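Local coordinates for protein cysteine hydrolase (Vibrio cholerae, PDB 6V98) that probably acts as a cysteine hydrolase effector that the type VI secretion system delivers to attack competing cells, at residues A[84-88]-A[89-93]; A[94-97]-A[98-102]; A[158-162]-A[163-167]; A[169-172]-A[173-176]. All coordinates share one frame; numbering follows the deposited sequence.

How the contacts relate
From the N-terminal side, contact 1 comes first: 84-88 and 89-93 fold back on each other as a tight hairpin. The chain runs straight into contact 2, one stretch of helix 93-107, and the two touch, with Val84 and Ile91 packed against the start of that helix. Contact 3 follows much later, where 158-162 closes helix 154-162 and the loop segment 163-167 turns away. Contact 4, at 169-172 and 173-176, bends the connection toward helix 176-184 and is tied back to contact 3 by a salt bridge between Lys170 and Asp158. All four lie in series, none enclosing another; contacts 2 and 4 sit on opposite sides of the chain's centre.

Contact 1: A[84-88]-A[89-93]; sequences VTIKS and GLITE
Lys87 and Leu90 meet through the flat amide groups of their backbones, and the two carbonyls are used differently. That of Leu90 receives its donor within its own plane, Lys87 N to Leu90 O measuring 2.8 Å. The Lys87 carbonyl is approached over a face: Leu90 N stands 63° out of its plane, away from a lone pair, although the bond to Lys87 O is only 3.0 Å long. A third bond joins Thr92 N to Thr85 O at 3.1 Å, almost end-on to the carbonyl, and Thr92 CG2 lies 3.5 Å from that same Thr85 O. Together they define a beta hairpin with a two-residue loop, a type I' turn from Lys87 to Leu90 whose corners, Ser88 and Gly89, both have positive phi. On one face of the hairpin the side chains of the non-hydrogen-bonded pair cross obliquely, Ile86 CD1 resting 3.7 Å from Ile91 CG1. Ile91 places CG1 beside its backbone N (chi1 -52°), which turns CG2 to Val84, and Ile91 CG2 meets Val84 CB at 3.8 Å. Ile86 CG2 covers the turn itself, 3.6 Å from Gly89 C. Phe6 of strand 5-12 packs on both isoleucines, while Ile50 of strand 44-50 touches Val84 and Ile91. Thr92 is the N-cap residue of helix 93-107; its OG1 is hydrogen-bonded to Ser95 OG, which also holds Thr85 N.

Contact 2: A[94-97]-A[98-102]; sequences SSLL and KVLKE
Leu96 and Leu100, one helical turn apart, point their branches at each other through different first torsions: Leu96 swings CG opposite its backbone N (chi1 -177°), while Leu100 keeps CG beside the N (chi1 -69°), leaning back over the preceding turn. Leu100 CD1 consequently comes alongside the branch point of its partner, 4.0 Å from Leu96 CG. The same lean brings Leu100 CG to 3.3 Å from Leu96 O, so this carbonyl oxygen is flanked by hydrocarbon as well as bonded by Leu100 N, which reaches Leu96 O at 2.9 Å and almost end-on. One residue further along, Lys101 N donates to Leu97 O across 3.0 Å; the N-H points nearly straight at the oxygen, but the donor is tilted 28° from the carbonyl plane. The Val99 N to Ser95 O bond is weak at 3.4 Å, and the CG2 methyl of Val99 lies close to that oxygen. Here helix 93-107 is plainly alpha-helical and amphipathic. Leu96, Leu97 and Leu100 all touch Leu199 of strand 198-202, and Ile48 of strand 44-50 supports Val99 and Leu100. The side chains of Lys98 and Lys101 lead away from this turn, that of Lys101 touching Tyr192 of strand 188-193, and Glu102 OE2 is hydrogen-bonded to Ser82 OG. Polar backbone atoms are thus paired along the helix, and mainly apolar contacts appear to join this helix face to the sheet.

Contact 3: A[158-162]-A[163-167]; sequences DLADA and MGLDP
The carbonyl oxygen of Ala160 is gripped by two N-H groups from the chain that follows. Leu165 N makes the sounder bond, 3.1 Å from Ala160 O, with the donor tilted 26° from the carbonyl plane. Met163 N adds a weak one and gives its stronger bond to Leu159 O at 2.9 Å, sharing its hydrogen between two acceptors. The next carbonyl is also doubly engaged: Gly164 N sits 3.0 Å from Asp161 O, well above the carbonyl plane, and a water donates to Asp161 O while accepting from Asp166 N, bridging the helix end to the loop. Side chains pack around these backbone bonds. Met163, bent at both chi2 and chi3, curls back along the helix until its CE methyl is 3.8 Å from Leu159 CD1. On another side Pro167 fits against the last turn, its CG lying 4.0 Å from Ala160 CB. The proline ring and the Asp161 side chain cross at about a right angle, Asp161 OD2 coming within 3.3 Å of Pro167 CG. Helix 123-134 covers Leu159 and Met163, whereas Tyr179 and Phe183 of helix 176-184 pack on Pro167. Gly164, with phi 77°, reverses the chain between the two backward bonds from Leu165 and itself, and with Ala160 and Leu165 meeting as the apolar pair this is a Schellman motif ending helix 154-162.

Contact 4: A[169-172]-A[173-176]; sequences WKPP and VVVP
From Pro171 the backbone runs extended, kinks at Pro172 into helical angles (psi -26°), and extends again through Val173 and Val174, making an open bend held by side-chain contacts rather than by backbone bonds between its arms. Val174 carries the contact with one branch. Its CG2 methyl, set beside the backbone N while CG1 lies anti to that N (chi1 -176°), points into the bend and meets Lys170 CG at 3.6 Å. Bends at chi2 and chi3 keep the lysine chain beside the valine, Lys170 CD 4.0 Å from Val174 CG2, before the amine leads off to a salt bridge with Asp158. The same Val174 CG2 lies tight against the backbone, 3.3 Å from Pro171 O, and 4.2 Å from Pro171 CD. The Pro171 ring leans toward the other arm as well: its CG comes 3.5 Å from Val173 O. Behind the bend, Thr154 and Ile157 of helix 154-162 pack on both Lys170 and Val174, burying the valine. Val174 O accepts a hydrogen bond from Asn151 ND2, and Val174 also touches Met153, so both chain neighbours of Cys152, seen here as S-dimethylarsinoyl-cysteine, contact this residue. The bend ends at Val175, the N-cap of helix 176-184, with Pro176 in its first turn. It is a proline-rich interhelical loop laid over the helix that follows the modified cysteine, a cysteine-then-helix layout consistent with membership of the papain-like clan CA.

Contact 1: A[84-88]-A[89-93]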
loop_
_atom_site.group_PDB
_atom_site.type_symbol
_atom_site.label_atom_id
_atom_site.label_comp_id
_atom_site.label_asym_id
_atom_site.label_seq_id
_atom_site.Cartn_x
_atom_site.Cartn_y
_atom_site.Cartn_z
ATOM N N VAL A 84 10.070 -8.529 7.596
ATOM C CA VAL A 84 11.378 -8.045 7.198
ATOM C C VAL A 84 12.326 -8.131 8.389
ATOM O O VAL A 84 11.916 -8.332 9.530
ATOM C CB VAL A 84 11.318 -6.604 6.638
ATOM C CG1 VAL A 84 10.407 -6.548 5.420
ATOM C CG2 VAL A 84 10.850 -5.616 7.714
ATOM N N THR A 85 13.614 -7.970 8.120
ATOM C CA THR A 85 14.640 -7.899 9.149
ATOM C C THR A 85 15.099 -6.459 9.290
ATOM O O THR A 85 15.437 -5.813 8.293
ATOM C CB THR A 85 15.828 -8.791 8.805
ATOM O OG1 THR A 85 15.360 -10.131 8.603
ATOM C CG2 THR A 85 16.852 -8.762 9.939
ATOM N N ILE A 86 15.085 -5.954 10.516
ATOM C CA ILE A 86 15.589 -4.626 10.815
ATOM C C ILE A 86 16.978 -4.787 11.408
ATOM O O ILE A 86 17.175 -5.579 12.337
ATOM C CB ILE A 86 14.670 -3.869 11.786
ATOM C CG1 ILE A 86 13.203 -3.928 11.349
ATOM C CG2 ILE A 86 15.139 -2.424 11.905
ATOM C CD1 ILE A 86 12.917 -3.228 10.051
ATOM N N LYS A 87 17.941 -4.045 10.871
ATOM C CA LYS A 87 19.319 -4.084 11.347
ATOM C C LYS A 87 19.790 -2.648 11.511
ATOM O O LYS A 87 19.891 -1.911 10.527
ATOM C CB LYS A 87 20.214 -4.853 10.378
ATOM C CG LYS A 87 21.699 -4.647 10.621
ATOM C CD LYS A 87 22.425 -5.970 10.734
ATOM C CE LYS A 87 23.847 -5.773 11.241
ATOM N NZ LYS A 87 23.860 -5.165 12.601
ATOM N N SER A 88 20.056 -2.245 12.755
ATOM C CA SER A 88 20.468 -0.875 13.054
ATOM C C SER A 88 19.483 0.131 12.465
ATOM O O SER A 88 19.868 1.130 11.852
ATOM C CB SER A 88 21.885 -0.609 12.555
ATOM O OG SER A 88 22.777 -1.549 13.114
ATOM N N GLY A 89 18.197 -0.153 12.633
ATOM C CA GLY A 89 17.152 0.744 12.192
ATOM C C GLY A 89 16.768 0.625 10.734
ATOM O O GLY A 89 15.742 1.185 10.339
ATOM N N LEU A 90 17.537 -0.097 9.926
ATOM C CA LEU A 90 17.295 -0.194 8.492
ATOM C C LEU A 90 16.665 -1.534 8.135
ATOM O O LEU A 90 16.960 -2.558 8.752
ATOM C CB LEU A 90 18.601 -0.028 7.711
ATOM C CG LEU A 90 19.414 1.248 7.956
ATOM C CD1 LEU A 90 20.683 1.218 7.136
ATOM C CD2 LEU A 90 18.591 2.477 7.608
ATOM N N ILE A 91 15.796 -1.527 7.126
ATOM C CA ILE A 91 15.346 -2.790 6.548
ATOM C C ILE A 91 16.446 -3.322 5.649
ATOM O O ILE A 91 16.972 -2.589 4.802
ATOM C CB ILE A 91 14.051 -2.617 5.746
ATOM C CG1 ILE A 91 12.969 -1.917 6.570
ATOM C CG2 ILE A 91 13.609 -3.985 5.222
ATOM C CD1 ILE A 91 11.814 -1.410 5.711
ATOM N N THR A 92 16.802 -4.593 5.821
ATOM C CA THR A 92 17.802 -5.179 4.940
ATOM C C THR A 92 17.223 -5.310 3.538
ATOM O O THR A 92 16.028 -5.574 3.368
ATOM C CB THR A 92 18.269 -6.542 5.460
ATOM O OG1 THR A 92 17.241 -7.529 5.261
ATOM C CG2 THR A 92 18.615 -6.441 6.945
ATOM N N GLU A 93 18.076 -5.097 2.528
ATOM C CA GLU A 93 17.607 -5.152 1.144
ATOM C C GLU A 93 17.005 -6.514 0.824
ATOM O O GLU A 93 15.934 -6.597 0.210
ATOM C CB GLU A 93 18.749 -4.830 0.169
ATOM C CG GLU A 93 18.388 -5.096 -1.303
ATOM C CD GLU A 93 19.483 -4.705 -2.292
ATOM O OE1 GLU A 93 19.587 -3.511 -2.647
ATOM O OE2 GLU A 93 20.237 -5.599 -2.721
#

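Contact 2: A[94-97]-A[98-102]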
loop_
_atom_site.group_PDB
_atom_site.type_symbol
_atom_site.label_atom_id
_atom_site.label_comp_id
_atom_site.label_asym_id
_atom_site.label_seq_id
_atom_site.Cartn_x
_atom_site.Cartn_y
_atom_site.Cartn_z
ATOM N N SER A 94 17.663 -7.596 1.260
ATOM C CA SER A 94 17.191 -8.937 0.917
ATOM C C SER A 94 15.810 -9.217 1.499
ATOM O O SER A 94 14.950 -9.792 0.820
ATOM C CB SER A 94 18.195 -9.990 1.397
ATOM O OG SER A 94 18.601 -9.730 2.725
ATOM N N SER A 95 15.575 -8.817 2.755
ATOM C CA SER A 95 14.295 -9.132 3.381
ATOM C C SER A 95 13.171 -8.298 2.792
ATOM O O SER A 95 12.031 -8.768 2.713
ATOM C CB SER A 95 14.378 -8.939 4.897
ATOM O OG SER A 95 14.439 -7.565 5.251
ATOM N N LEU A 96 13.467 -7.069 2.369
ATOM C CA LEU A 96 12.449 -6.274 1.693
ATOM C C LEU A 96 12.179 -6.814 0.293
ATOM O O LEU A 96 11.025 -6.862 -0.148
ATOM C CB LEU A 96 12.874 -4.804 1.650
ATOM C CG LEU A 96 11.835 -3.877 1.016
ATOM C CD1 LEU A 96 10.559 -3.962 1.794
ATOM C CD2 LEU A 96 12.357 -2.447 0.978
ATOM N N LEU A 97 13.229 -7.256 -0.410
ATOM C CA LEU A 97 13.045 -7.882 -1.718
ATOM C C LEU A 97 12.100 -9.077 -1.641
ATOM O O LEU A 97 11.311 -9.314 -2.562
ATOM C CB LEU A 97 14.393 -8.339 -2.294
ATOM C CG LEU A 97 15.257 -7.362 -3.092
ATOM C CD1 LEU A 97 16.662 -7.949 -3.276
ATOM C CD2 LEU A 97 14.612 -7.050 -4.438
ATOM N N LYS A 98 12.188 -9.862 -0.566
ATOM C CA LYS A 98 11.327 -11.034 -0.444
ATOM C C LYS A 98 9.866 -10.624 -0.341
ATOM O O LYS A 98 8.991 -11.247 -0.955
ATOM C CB LYS A 98 11.742 -11.861 0.771
ATOM C CG LYS A 98 10.943 -13.126 0.956
ATOM C CD LYS A 98 11.487 -13.937 2.106
ATOM C CE LYS A 98 10.642 -15.165 2.334
ATOM N NZ LYS A 98 11.113 -15.902 3.535
ATOM N N VAL A 99 9.589 -9.555 0.414
ATOM C CA VAL A 99 8.229 -9.048 0.551
ATOM C C VAL A 99 7.746 -8.440 -0.755
ATOM O O VAL A 99 6.581 -8.601 -1.132
ATOM C CB VAL A 99 8.161 -8.020 1.696
ATOM C CG1 VAL A 99 6.801 -7.290 1.702
ATOM C CG2 VAL A 99 8.411 -8.706 3.028
ATOM N N LEU A 100 8.614 -7.696 -1.446
ATOM C CA LEU A 100 8.180 -7.040 -2.673
ATOM C C LEU A 100 7.818 -8.075 -3.727
ATOM O O LEU A 100 6.798 -7.951 -4.412
ATOM C CB LEU A 100 9.265 -6.091 -3.174
ATOM C CG LEU A 100 9.491 -4.852 -2.284
ATOM C CD1 LEU A 100 10.642 -3.998 -2.809
ATOM C CD2 LEU A 100 8.197 -4.015 -2.147
ATOM N N LYS A 101 8.639 -9.118 -3.858
ATOM C CA LYS A 101 8.302 -10.200 -4.775
ATOM C C LYS A 101 6.965 -10.844 -4.408
ATOM O O LYS A 101 6.152 -11.150 -5.290
ATOM C CB LYS A 101 9.411 -11.244 -4.769
ATOM C CG LYS A 101 9.346 -12.180 -5.943
ATOM C CD LYS A 101 10.576 -13.066 -5.998
ATOM C CE LYS A 101 10.945 -13.345 -7.444
ATOM N NZ LYS A 101 10.075 -14.389 -8.033
ATOM N N GLU A 102 6.736 -11.093 -3.117
ATOM C CA GLU A 102 5.464 -11.671 -2.687
ATOM C C GLU A 102 4.301 -10.788 -3.114
ATOM O O GLU A 102 3.317 -11.266 -3.692
ATOM C CB GLU A 102 5.462 -11.870 -1.168
ATOM C CG GLU A 102 6.388 -13.005 -0.683
ATOM C CD GLU A 102 6.525 -13.041 0.834
ATOM O OE1 GLU A 102 6.245 -12.011 1.467
ATOM O OE2 GLU A 102 6.915 -14.086 1.393
#

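Contact 3: A[158-162]-A[163-167]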
loop_
_atom_site.group_PDB
_atom_site.type_symbol
_atom_site.label_atom_id
_atom_site.label_comp_id
_atom_site.label_asym_id
_atom_site.label_seq_id
_atom_site.Cartn_x
_atom_site.Cartn_y
_atom_site.Cartn_z
ATOM N N ASP A 158 -5.841 8.003 2.249
ATOM C CA ASP A 158 -6.630 8.233 3.453
ATOM C C ASP A 158 -5.935 7.667 4.684
ATOM O O ASP A 158 -5.970 8.279 5.759
ATOM C CB ASP A 158 -8.028 7.623 3.292
ATOM C CG ASP A 158 -8.904 8.389 2.286
ATOM O OD1 ASP A 158 -8.507 9.480 1.820
ATOM O OD2 ASP A 158 -9.987 7.884 1.954
ATOM N N LEU A 159 -5.278 6.510 4.546
ATOM C CA LEU A 159 -4.505 5.966 5.664
ATOM C C LEU A 159 -3.371 6.904 6.049
ATOM O O LEU A 159 -3.158 7.199 7.234
ATOM C CB LEU A 159 -3.937 4.590 5.297
ATOM C CG LEU A 159 -2.944 3.972 6.289
ATOM C CD1 LEU A 159 -3.579 3.681 7.630
ATOM C CD2 LEU A 159 -2.351 2.709 5.688
ATOM N N ALA A 160 -2.598 7.349 5.059
ATOM C CA ALA A 160 -1.451 8.199 5.354
ATOM C C ALA A 160 -1.909 9.518 5.949
ATOM O O ALA A 160 -1.328 9.999 6.933
ATOM C CB ALA A 160 -0.624 8.419 4.086
ATOM N N ASP A 161 -2.987 10.089 5.401
ATOM C CA ASP A 161 -3.592 11.280 5.999
ATOM C C ASP A 161 -3.955 11.026 7.457
ATOM O O ASP A 161 -3.685 11.856 8.336
ATOM C CB ASP A 161 -4.844 11.692 5.215
ATOM C CG ASP A 161 -4.593 12.842 4.237
ATOM O OD1 ASP A 161 -4.244 13.960 4.685
ATOM O OD2 ASP A 161 -4.761 12.626 3.017
ATOM N N ALA A 162 -4.582 9.875 7.728
ATOM C CA ALA A 162 -5.037 9.563 9.078
ATOM C C ALA A 162 -3.869 9.383 10.037
ATOM O O ALA A 162 -4.020 9.624 11.241
ATOM C CB ALA A 162 -5.919 8.309 9.061
ATOM N N MET A 163 -2.703 8.982 9.535
ATOM C CA MET A 163 -1.544 8.807 10.396
ATOM C C MET A 163 -0.843 10.129 10.696
ATOM O O MET A 163 0.149 10.132 11.435
ATOM C CB MET A 163 -0.544 7.826 9.765
ATOM C CG MET A 163 -1.054 6.393 9.540
ATOM S SD MET A 163 -1.628 5.550 11.038
ATOM C CE MET A 163 -3.398 5.764 10.817
ATOM N N GLY A 164 -1.321 11.236 10.128
ATOM C CA GLY A 164 -0.636 12.508 10.254
ATOM C C GLY A 164 0.581 12.664 9.369
ATOM O O GLY A 164 1.441 13.507 9.656
ATOM N N LEU A 165 0.675 11.898 8.290
ATOM C CA LEU A 165 1.866 11.895 7.452
ATOM C C LEU A 165 1.806 12.900 6.307
ATOM O O LEU A 165 2.777 13.014 5.552
ATOM C CB LEU A 165 2.108 10.490 6.902
ATOM C CG LEU A 165 2.336 9.402 7.955
ATOM C CD1 LEU A 165 2.419 8.029 7.285
ATOM C CD2 LEU A 165 3.595 9.690 8.775
ATOM N N ASP A 166 0.707 13.631 6.169
ATOM C CA ASP A 166 0.578 14.694 5.176
ATOM C C ASP A 166 0.969 14.222 3.771
ATOM O O ASP A 166 1.932 14.731 3.187
ATOM C CB ASP A 166 1.390 15.912 5.580
ATOM C CG ASP A 166 1.103 17.120 4.701
ATOM O OD1 ASP A 166 -0.023 17.219 4.162
ATOM O OD2 ASP A 166 2.006 17.965 4.534
ATOM N N PRO A 167 0.249 13.261 3.207
ATOM C CA PRO A 167 0.546 12.812 1.842
ATOM C C PRO A 167 0.283 13.916 0.830
ATOM O O PRO A 167 -0.295 14.965 1.131
ATOM C CB PRO A 167 -0.414 11.646 1.638
ATOM C CG PRO A 167 -1.597 12.001 2.521
ATOM C CD PRO A 167 -0.980 12.644 3.738
HETATM O O HOH W 1 -1.760 14.103 7.519
#

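Contact 4: A[169-172]-A[173-176]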
loop_
_atom_site.group_PDB
_atom_site.type_symbol
_atom_site.label_atom_id
_atom_site.label_comp_id
_atom_site.label_asym_id
_atom_site.label_seq_id
_atom_site.Cartn_x
_atom_site.Cartn_y
_atom_site.Cartn_z
ATOM N N TRP A 169 -1.245 16.104 -2.155
ATOM C CA TRP A 169 -2.624 16.530 -2.358
ATOM C C TRP A 169 -3.387 15.543 -3.236
ATOM O O TRP A 169 -2.873 15.062 -4.247
ATOM C CB TRP A 169 -2.643 17.915 -2.994
ATOM C CG TRP A 169 -4.005 18.349 -3.415
ATOM C CD1 TRP A 169 -5.031 18.729 -2.601
ATOM C CD2 TRP A 169 -4.496 18.440 -4.755
ATOM N NE1 TRP A 169 -6.134 19.067 -3.354
ATOM C CE2 TRP A 169 -5.831 18.903 -4.679
ATOM C CE3 TRP A 169 -3.938 18.188 -6.012
ATOM C CZ2 TRP A 169 -6.607 19.114 -5.807
ATOM C CZ3 TRP A 169 -4.708 18.407 -7.135
ATOM C CH2 TRP A 169 -6.033 18.866 -7.025
ATOM N N LYS A 170 -4.630 15.254 -2.836
ATOM C CA LYS A 170 -5.482 14.293 -3.530
ATOM C C LYS A 170 -6.384 15.016 -4.521
ATOM O O LYS A 170 -7.292 15.751 -4.092
ATOM C CB LYS A 170 -6.325 13.517 -2.520
ATOM C CG LYS A 170 -6.947 12.247 -3.077
ATOM C CD LYS A 170 -8.279 11.882 -2.431
ATOM C CE LYS A 170 -8.415 12.330 -0.980
ATOM N NZ LYS A 170 -9.545 11.624 -0.274
ATOM N N PRO A 171 -6.210 14.829 -5.825
ATOM C CA PRO A 171 -7.076 15.507 -6.795
ATOM C C PRO A 171 -8.459 14.881 -6.815
ATOM O O PRO A 171 -8.672 13.808 -6.233
ATOM C CB PRO A 171 -6.343 15.310 -8.133
ATOM C CG PRO A 171 -5.404 14.182 -7.924
ATOM C CD PRO A 171 -5.170 13.994 -6.464
ATOM N N PRO A 172 -9.433 15.531 -7.456
ATOM C CA PRO A 172 -10.768 14.922 -7.546
ATOM C C PRO A 172 -10.781 13.612 -8.312
ATOM O O PRO A 172 -11.684 12.797 -8.097
ATOM C CB PRO A 172 -11.598 15.999 -8.266
ATOM C CG PRO A 172 -10.866 17.291 -7.991
ATOM C CD PRO A 172 -9.413 16.895 -8.018
ATOM N N VAL A 173 -9.831 13.402 -9.222
ATOM C CA VAL A 173 -9.702 12.161 -9.978
ATOM C C VAL A 173 -8.322 11.588 -9.672
ATOM O O VAL A 173 -7.299 12.147 -10.089
ATOM C CB VAL A 173 -9.895 12.379 -11.488
ATOM C CG1 VAL A 173 -9.554 11.121 -12.262
ATOM C CG2 VAL A 173 -11.326 12.796 -11.791
ATOM N N VAL A 174 -8.288 10.468 -8.964
ATOM C CA VAL A 174 -7.048 9.911 -8.433
ATOM C C VAL A 174 -6.603 8.744 -9.304
ATOM O O VAL A 174 -7.211 7.667 -9.284
ATOM C CB VAL A 174 -7.217 9.481 -6.972
ATOM C CG1 VAL A 174 -5.896 8.996 -6.404
ATOM C CG2 VAL A 174 -7.757 10.656 -6.164
ATOM N N VAL A 175 -5.509 8.942 -10.029
ATOM C CA VAL A 175 -4.925 7.917 -10.888
ATOM C C VAL A 175 -3.698 7.356 -10.179
ATOM O O VAL A 175 -2.754 8.115 -9.913
ATOM C CB VAL A 175 -4.551 8.488 -12.261
ATOM C CG1 VAL A 175 -4.140 7.362 -13.212
ATOM C CG2 VAL A 175 -5.731 9.284 -12.828
ATOM N N PRO A 176 -3.659 6.057 -9.868
ATOM C CA PRO A 176 -2.575 5.562 -9.004
ATOM C C PRO A 176 -1.205 5.841 -9.586
ATOM O O PRO A 176 -0.326 6.351 -8.885
ATOM C CB PRO A 176 -2.887 4.064 -8.888
ATOM C CG PRO A 176 -4.397 3.996 -9.070
ATOM C CD PRO A 176 -4.686 5.033 -10.124
#